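Glutamine amidotransferase type-2 domain-containing protein (Pseudomonas aeruginosa PAO1, PDB 1TE5) probably acts as a class-II glutamine amidotransferase of the Ntn fold, releasing ammonia from glutamine for a reaction that is not known. Local coordinates at residues M7-N10 with V11-I15; C134-L137 with N138-R142; V152-P155 with V156-A160. One frame throughout, in Å; residues are numbered along the deposited sequence.

Contact 1 of 3, residues M7-N10 with V11-I15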
loop_
_atom_site.group_PDB
_atom_site.type_symbol
_atom_site.label_atom_id
_atom_site.label_comp_id
_atom_site.label_asym_id
_atom_site.label_seq_id
_atom_site.Cartn_x
_atom_site.Cartn_y
_atom_site.Cartn_z
ATOM N N MET A 7 14.027 7.740 -7.466
ATOM C CA MET A 7 15.169 8.182 -6.696
ATOM C C MET A 7 15.811 6.997 -5.999
ATOM O O MET A 7 15.130 6.171 -5.396
ATOM C CB MET A 7 14.799 9.218 -5.632
ATOM C CG MET A 7 16.025 9.647 -4.813
ATOM S SD MET A 7 15.717 10.257 -3.161
ATOM C CE MET A 7 15.295 8.768 -2.308
ATOM N N SER A 8 17.135 6.951 -6.080
ATOM C CA SER A 8 17.933 5.922 -5.438
ATOM C C SER A 8 19.004 6.713 -4.697
ATOM O O SER A 8 19.661 7.569 -5.293
ATOM C CB SER A 8 18.557 5.016 -6.498
ATOM O OG SER A 8 19.411 4.058 -5.916
ATOM N N ALA A 9 19.089 6.522 -3.385
ATOM C CA ALA A 9 20.070 7.226 -2.566
ATOM C C ALA A 9 20.799 6.247 -1.652
ATOM O O ALA A 9 20.357 5.101 -1.478
ATOM C CB ALA A 9 19.379 8.292 -1.738
ATOM N N ASN A 10 21.919 6.685 -1.077
ATOM C CA ASN A 10 22.682 5.828 -0.173
ATOM C C ASN A 10 22.486 6.132 1.316
ATOM O O ASN A 10 23.151 5.544 2.170
ATOM C CB ASN A 10 24.167 5.760 -0.563
ATOM C CG ASN A 10 24.887 7.084 -0.424
ATOM O OD1 ASN A 10 24.334 8.069 0.054
ATOM N ND2 ASN A 10 26.154 7.098 -0.815
ATOM N N VAL A 11 21.536 7.019 1.595
ATOM C CA VAL A 11 21.156 7.420 2.944
ATOM C C VAL A 11 19.695 7.819 2.830
ATOM O O VAL A 11 19.242 8.170 1.743
ATOM C CB VAL A 11 21.939 8.660 3.433
ATOM C CG1 VAL A 11 23.332 8.283 3.831
ATOM C CG2 VAL A 11 21.959 9.738 2.361
ATOM N N PRO A 12 18.912 7.674 3.912
ATOM C CA PRO A 12 17.499 8.075 3.807
ATOM C C PRO A 12 17.401 9.604 3.615
ATOM O O PRO A 12 17.710 10.366 4.529
ATOM C CB PRO A 12 16.927 7.628 5.156
ATOM C CG PRO A 12 17.799 6.451 5.522
ATOM C CD PRO A 12 19.165 6.969 5.180
ATOM N N THR A 13 16.972 10.044 2.434
ATOM C CA THR A 13 16.890 11.481 2.151
ATOM C C THR A 13 15.472 12.040 2.037
ATOM O O THR A 13 14.528 11.332 1.670
ATOM C CB THR A 13 17.721 11.916 0.887
ATOM O OG1 THR A 13 16.902 11.911 -0.287
ATOM C CG2 THR A 13 18.903 10.992 0.665
ATOM N N ASP A 14 15.339 13.315 2.397
ATOM C CA ASP A 14 14.063 14.026 2.348
ATOM C C ASP A 14 13.610 14.345 0.930
ATOM O O ASP A 14 14.428 14.685 0.071
ATOM C CB ASP A 14 14.165 15.336 3.127
ATOM C CG ASP A 14 14.298 15.121 4.612
ATOM O OD1 ASP A 14 13.431 14.430 5.195
ATOM O OD2 ASP A 14 15.267 15.653 5.196
ATOM N N ILE A 15 12.302 14.238 0.707
ATOM C CA ILE A 15 11.676 14.538 -0.580
ATOM C C ILE A 15 10.302 15.149 -0.288
ATOM O O ILE A 15 9.395 14.448 0.165
ATOM C CB ILE A 15 11.447 13.272 -1.432
ATOM C CG1 ILE A 15 12.733 12.484 -1.586
ATOM C CG2 ILE A 15 10.956 13.657 -2.811
ATOM C CD1 ILE A 15 12.585 11.298 -2.496
#
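M7 and I15 reach toward each other across the inside of a chain corner and meet tip to tip. The sulfur of M7 does the touching: SD lies 3.4 Å from CD1 of I15. The methyl at the end of the methionine is close by, with CE 3.7 Å from the same CD1. M7 has CG anti to the backbone N (chi1 179°), and its chain then bends at chi3 (73°), which carries CE alongside the isoleucine end. I15 sends CG1 beside its own backbone N, and its extended chi2 brings CD1 up to the sulfur.

T13 comes to the same sulfur from another direction. Its side chain runs slantwise to that of M7, and OG1 stands 3.5 Å from SD. The other branch of T13 points to A9, where CG2 packs 3.6 Å from CB. The methyl of A9 also lies 3.5 Å from the carbonyl O of V11, close to the bend. At the corner itself N10 and V11 lie side by side and point the same way, with OD1 of N10 3.7 Å from CG2 of V11. The N10 amide is held from outside: OD1 accepts from the backbone N of V220 and ND2 donates to the carbonyl O of D218.

The corner passes the chain from strand 4-9 of the seven-stranded antiparallel sheet to strand 12-19 of a four-stranded one. The two runs point 151° apart, and their facing side chains fill the angle between them. V74 and F211 also touch M7 and I15 there. The chemistry is therefore mainly apolar. OG1 of T13 is buried against the sulfur with no polar partner in the model, so the corner is closed by packing rather than by side-chain hydrogen bonds between its two arms.

Contact 2 of 3, residues C134-L137 with N138-R142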
loop_
_atom_site.group_PDB
_atom_site.type_symbol
_atom_site.label_atom_id
_atom_site.label_comp_id
_atom_site.label_asym_id
_atom_site.label_seq_id
_atom_site.Cartn_x
_atom_site.Cartn_y
_atom_site.Cartn_z
ATOM N N CYS A 134 2.868 -8.026 -13.772
ATOM C CA CYS A 134 2.637 -9.389 -13.344
ATOM C C CYS A 134 3.384 -10.375 -14.224
ATOM O O CYS A 134 4.027 -11.279 -13.710
ATOM C CB CYS A 134 1.150 -9.698 -13.362
ATOM S SG CYS A 134 0.235 -8.737 -12.161
ATOM N N ASP A 135 3.306 -10.187 -15.539
ATOM C CA ASP A 135 3.977 -11.071 -16.484
ATOM C C ASP A 135 5.479 -11.117 -16.235
ATOM O O ASP A 135 6.085 -12.199 -16.234
ATOM C CB ASP A 135 3.705 -10.635 -17.922
ATOM C CG ASP A 135 4.240 -11.626 -18.942
ATOM O OD1 ASP A 135 3.676 -12.734 -19.064
ATOM O OD2 ASP A 135 5.231 -11.296 -19.618
ATOM N N LEU A 136 6.074 -9.942 -16.049
ATOM C CA LEU A 136 7.508 -9.832 -15.786
ATOM C C LEU A 136 7.833 -10.559 -14.491
ATOM O O LEU A 136 8.906 -11.146 -14.350
ATOM C CB LEU A 136 7.927 -8.360 -15.677
ATOM C CG LEU A 136 9.365 -8.014 -15.273
ATOM C CD1 LEU A 136 9.763 -6.702 -15.926
ATOM C CD2 LEU A 136 9.513 -7.933 -13.753
ATOM N N LEU A 137 6.905 -10.467 -13.539
ATOM C CA LEU A 137 7.043 -11.104 -12.240
ATOM C C LEU A 137 6.951 -12.613 -12.378
ATOM O O LEU A 137 7.600 -13.342 -11.633
ATOM C CB LEU A 137 5.962 -10.589 -11.275
ATOM C CG LEU A 137 6.203 -9.227 -10.621
ATOM C CD1 LEU A 137 4.997 -8.829 -9.817
ATOM C CD2 LEU A 137 7.428 -9.277 -9.732
ATOM N N ASN A 138 6.142 -13.073 -13.325
ATOM C CA ASN A 138 5.956 -14.500 -13.571
ATOM C C ASN A 138 7.191 -15.125 -14.196
ATOM O O ASN A 138 7.498 -16.292 -13.954
ATOM C CB ASN A 138 4.746 -14.743 -14.471
ATOM C CG ASN A 138 3.434 -14.474 -13.767
ATOM O OD1 ASN A 138 2.390 -14.340 -14.408
ATOM N ND2 ASN A 138 3.470 -14.421 -12.444
ATOM N N ARG A 139 7.877 -14.345 -15.025
ATOM C CA ARG A 139 9.090 -14.791 -15.693
ATOM C C ARG A 139 10.239 -14.876 -14.705
ATOM O O ARG A 139 11.135 -15.707 -14.853
ATOM C CB ARG A 139 9.465 -13.816 -16.799
ATOM C CG ARG A 139 8.413 -13.652 -17.862
ATOM C CD ARG A 139 8.820 -12.546 -18.796
ATOM N NE ARG A 139 7.913 -12.421 -19.924
ATOM C CZ ARG A 139 8.314 -12.237 -21.177
ATOM N NH1 ARG A 139 7.417 -12.132 -22.150
ATOM N NH2 ARG A 139 9.612 -12.157 -21.453
ATOM N N VAL A 140 10.266 -13.945 -13.759
ATOM C CA VAL A 140 11.310 -13.929 -12.738
ATOM C C VAL A 140 11.066 -15.072 -11.756
ATOM O O VAL A 140 12.009 -15.733 -11.335
ATOM C CB VAL A 140 11.364 -12.562 -11.967
ATOM C CG1 VAL A 140 12.350 -12.616 -10.814
ATOM C CG2 VAL A 140 11.775 -11.454 -12.902
ATOM N N ARG A 141 9.805 -15.299 -11.396
ATOM C CA ARG A 141 9.452 -16.362 -10.462
ATOM C C ARG A 141 9.687 -17.751 -11.069
ATOM O O ARG A 141 10.108 -18.676 -10.370
ATOM C CB ARG A 141 7.996 -16.202 -9.981
ATOM C CG ARG A 141 7.507 -17.317 -9.042
ATOM C CD ARG A 141 7.008 -16.816 -7.678
ATOM N NE ARG A 141 7.555 -17.504 -6.506
ATOM C CZ ARG A 141 8.084 -16.898 -5.437
ATOM N NH1 ARG A 141 8.551 -17.619 -4.425
ATOM N NH2 ARG A 141 8.159 -15.573 -5.376
ATOM N N ARG A 142 9.425 -17.900 -12.364
ATOM C CA ARG A 142 9.615 -19.184 -13.037
ATOM C C ARG A 142 11.099 -19.504 -13.188
ATOM O O ARG A 142 11.537 -20.615 -12.880
ATOM C CB ARG A 142 8.931 -19.177 -14.405
ATOM C CG ARG A 142 8.572 -20.558 -14.927
ATOM C CD ARG A 142 7.665 -20.459 -16.143
ATOM N NE ARG A 142 7.365 -21.771 -16.715
ATOM C CZ ARG A 142 8.228 -22.510 -17.414
ATOM N NH1 ARG A 142 7.858 -23.693 -17.895
ATOM N NH2 ARG A 142 9.464 -22.072 -17.635
#
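OD2 of D135 is gripped by two groups. NE of R139, one turn further along the helix, donates to it at 2.9 Å in a salt bridge, and OH of Y164 on helix 150-165 is hydrogen-bonded to the same oxygen. The arginine comes from above the carboxylate plane, 39° out of it, and the carboxylate and guanidinium planes stand 72° apart. This is therefore a one-point bond and not a flat two-pronged pair; NH1 of R139 stays 3.4 Å from OD2. D135 holds CG anti to its backbone N (chi1 -173°), which swings the carboxylate toward the arginine. R139 is extended from CG to NE, and its CG passes 3.2 Å from the carbonyl O of D135.

The pair is an i to i+4 salt bridge on helix 128-143. The backbone beneath it has the bonds of a regular alpha helix: N138 N to C134 O at 2.8 Å, R139 N to D135 O at 3.0 Å, and the next two in the same i+4 pattern. The Y164 bond ties this helix to helix 150-165, and the R139 side chain packs on V156, A160 and Y164 there. The two charges should offset each other in part, and the tyrosine bond would further steady the carboxylate.

L136 packs on V140, with CD2 4.3 Å from CG2, and its side chain also touches W103 and Y164. L137 leaves the helix toward the sheet and packs on R96, L98 and W103. R141 reaches the second subunit, where its side chain packs on F120 of that chain.

Contact 3 of 3, residues V152-P155 with V156-A160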
loop_
_atom_site.group_PDB
_atom_site.type_symbol
_atom_site.label_atom_id
_atom_site.label_comp_id
_atom_site.label_asym_id
_atom_site.label_seq_id
_atom_site.Cartn_x
_atom_site.Cartn_y
_atom_site.Cartn_z
ATOM N N VAL A 152 21.963 -11.972 -11.359
ATOM C CA VAL A 152 21.398 -13.207 -11.891
ATOM C C VAL A 152 20.033 -12.953 -12.536
ATOM O O VAL A 152 19.801 -13.340 -13.685
ATOM C CB VAL A 152 21.240 -14.291 -10.796
ATOM C CG1 VAL A 152 20.788 -15.602 -11.418
ATOM C CG2 VAL A 152 22.548 -14.480 -10.048
ATOM N N LEU A 153 19.130 -12.322 -11.789
ATOM C CA LEU A 153 17.800 -12.029 -12.313
ATOM C C LEU A 153 17.770 -10.824 -13.260
ATOM O O LEU A 153 16.724 -10.500 -13.812
ATOM C CB LEU A 153 16.808 -11.828 -11.165
ATOM C CG LEU A 153 16.863 -10.504 -10.406
ATOM C CD1 LEU A 153 15.691 -9.636 -10.832
ATOM C CD2 LEU A 153 16.801 -10.771 -8.917
ATOM N N LEU A 154 18.907 -10.157 -13.438
ATOM C CA LEU A 154 18.980 -8.996 -14.323
ATOM C C LEU A 154 18.629 -9.327 -15.774
ATOM O O LEU A 154 17.867 -8.591 -16.403
ATOM C CB LEU A 154 20.367 -8.347 -14.261
ATOM C CG LEU A 154 20.477 -6.858 -13.919
ATOM C CD1 LEU A 154 21.944 -6.457 -13.840
ATOM C CD2 LEU A 154 19.750 -6.024 -14.957
ATOM N N PRO A 155 19.196 -10.417 -16.337
ATOM C CA PRO A 155 18.899 -10.784 -17.727
ATOM C C PRO A 155 17.416 -10.979 -18.013
ATOM O O PRO A 155 16.944 -10.604 -19.083
ATOM C CB PRO A 155 19.677 -12.083 -17.909
ATOM C CG PRO A 155 20.862 -11.881 -17.030
ATOM C CD PRO A 155 20.229 -11.314 -15.785
ATOM N N VAL A 156 16.694 -11.601 -17.084
ATOM C CA VAL A 156 15.266 -11.821 -17.280
ATOM C C VAL A 156 14.505 -10.499 -17.335
ATOM O O VAL A 156 13.524 -10.388 -18.059
ATOM C CB VAL A 156 14.657 -12.770 -16.215
ATOM C CG1 VAL A 156 14.899 -12.256 -14.841
ATOM C CG2 VAL A 156 13.174 -12.931 -16.443
ATOM N N LEU A 157 14.972 -9.507 -16.578
ATOM C CA LEU A 157 14.349 -8.182 -16.562
ATOM C C LEU A 157 14.480 -7.521 -17.927
ATOM O O LEU A 157 13.511 -6.999 -18.475
ATOM C CB LEU A 157 15.022 -7.280 -15.525
ATOM C CG LEU A 157 14.897 -7.625 -14.046
ATOM C CD1 LEU A 157 15.637 -6.587 -13.211
ATOM C CD2 LEU A 157 13.435 -7.671 -13.658
ATOM N N ILE A 158 15.707 -7.510 -18.436
ATOM C CA ILE A 158 16.041 -6.920 -19.729
ATOM C C ILE A 158 15.281 -7.598 -20.860
ATOM O O ILE A 158 14.839 -6.944 -21.809
ATOM C CB ILE A 158 17.554 -7.064 -20.018
ATOM C CG1 ILE A 158 18.366 -6.574 -18.819
ATOM C CG2 ILE A 158 17.940 -6.282 -21.271
ATOM C CD1 ILE A 158 19.805 -7.010 -18.842
ATOM N N SER A 159 15.184 -8.920 -20.774
ATOM C CA SER A 159 14.502 -9.715 -21.780
ATOM C C SER A 159 13.047 -9.311 -21.923
ATOM O O SER A 159 12.576 -9.040 -23.026
ATOM C CB SER A 159 14.593 -11.200 -21.426
ATOM O OG SER A 159 15.929 -11.667 -21.507
ATOM N N ALA A 160 12.337 -9.303 -20.803
ATOM C CA ALA A 160 10.923 -8.951 -20.782
ATOM C C ALA A 160 10.688 -7.537 -21.302
ATOM O O ALA A 160 9.743 -7.300 -22.055
ATOM C CB ALA A 160 10.368 -9.098 -19.377
#
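Residues 152-160 form one continuous stretch of helix 150-165, kinked at P155, whose N has no hydrogen to give to the turn before. Across the kink I158 N bonds to L154 O at 3.2 Å, almost in line with the carbonyl. L157 N makes a weak bond to L154 O; its bond to L153 O is weak and doubtful.

P155 O takes two bonds from S159. The backbone N donates at 3.0 Å from one face of the carbonyl plane. The hydroxyl OG donates at 2.8 Å from the other face, 37° out of the plane. S159 places OG beside its own backbone N (chi1 -67°), and this turns the hydroxyl back onto the previous turn.

The leucines pack along the helix. CD1 of L153 lies 3.9 Å from CD1 of L157, the two side chains crossing at a slant. L154 and I158 make a similar pair, with CD2 of L154 4.0 Å from CD1 of I158.

These pairs face two strands. L153 and L157 rest on W103 of strand 101-108, while L154 and I158 rest on W243 of strand 243-247. V156 turns to helix 128-143, where it meets R139 and V140.

The three contacts come in series along the chain. Contact 1 lies at the start, where strand 4-9 of the seven-stranded sheet turns into strand 12-19 of the four-stranded one. Contacts 2 and 3 lie on the consecutive helices 128-143 and 150-165. Their centres are 10 Å apart and they touch: V140 CG2 is 3.8 Å from V156 CG1, and L136 CD2 is 3.9 Å from L157 CD2. Both helices pack on the six-stranded sheet through W103. Contact 1 touches neither, its centre being 28 Å from that of contact 2 and 25 Å from that of contact 3. The helix pair thus layers a sheet not joined at contact 1, consistent with the alpha-beta-beta-alpha Ntn architecture.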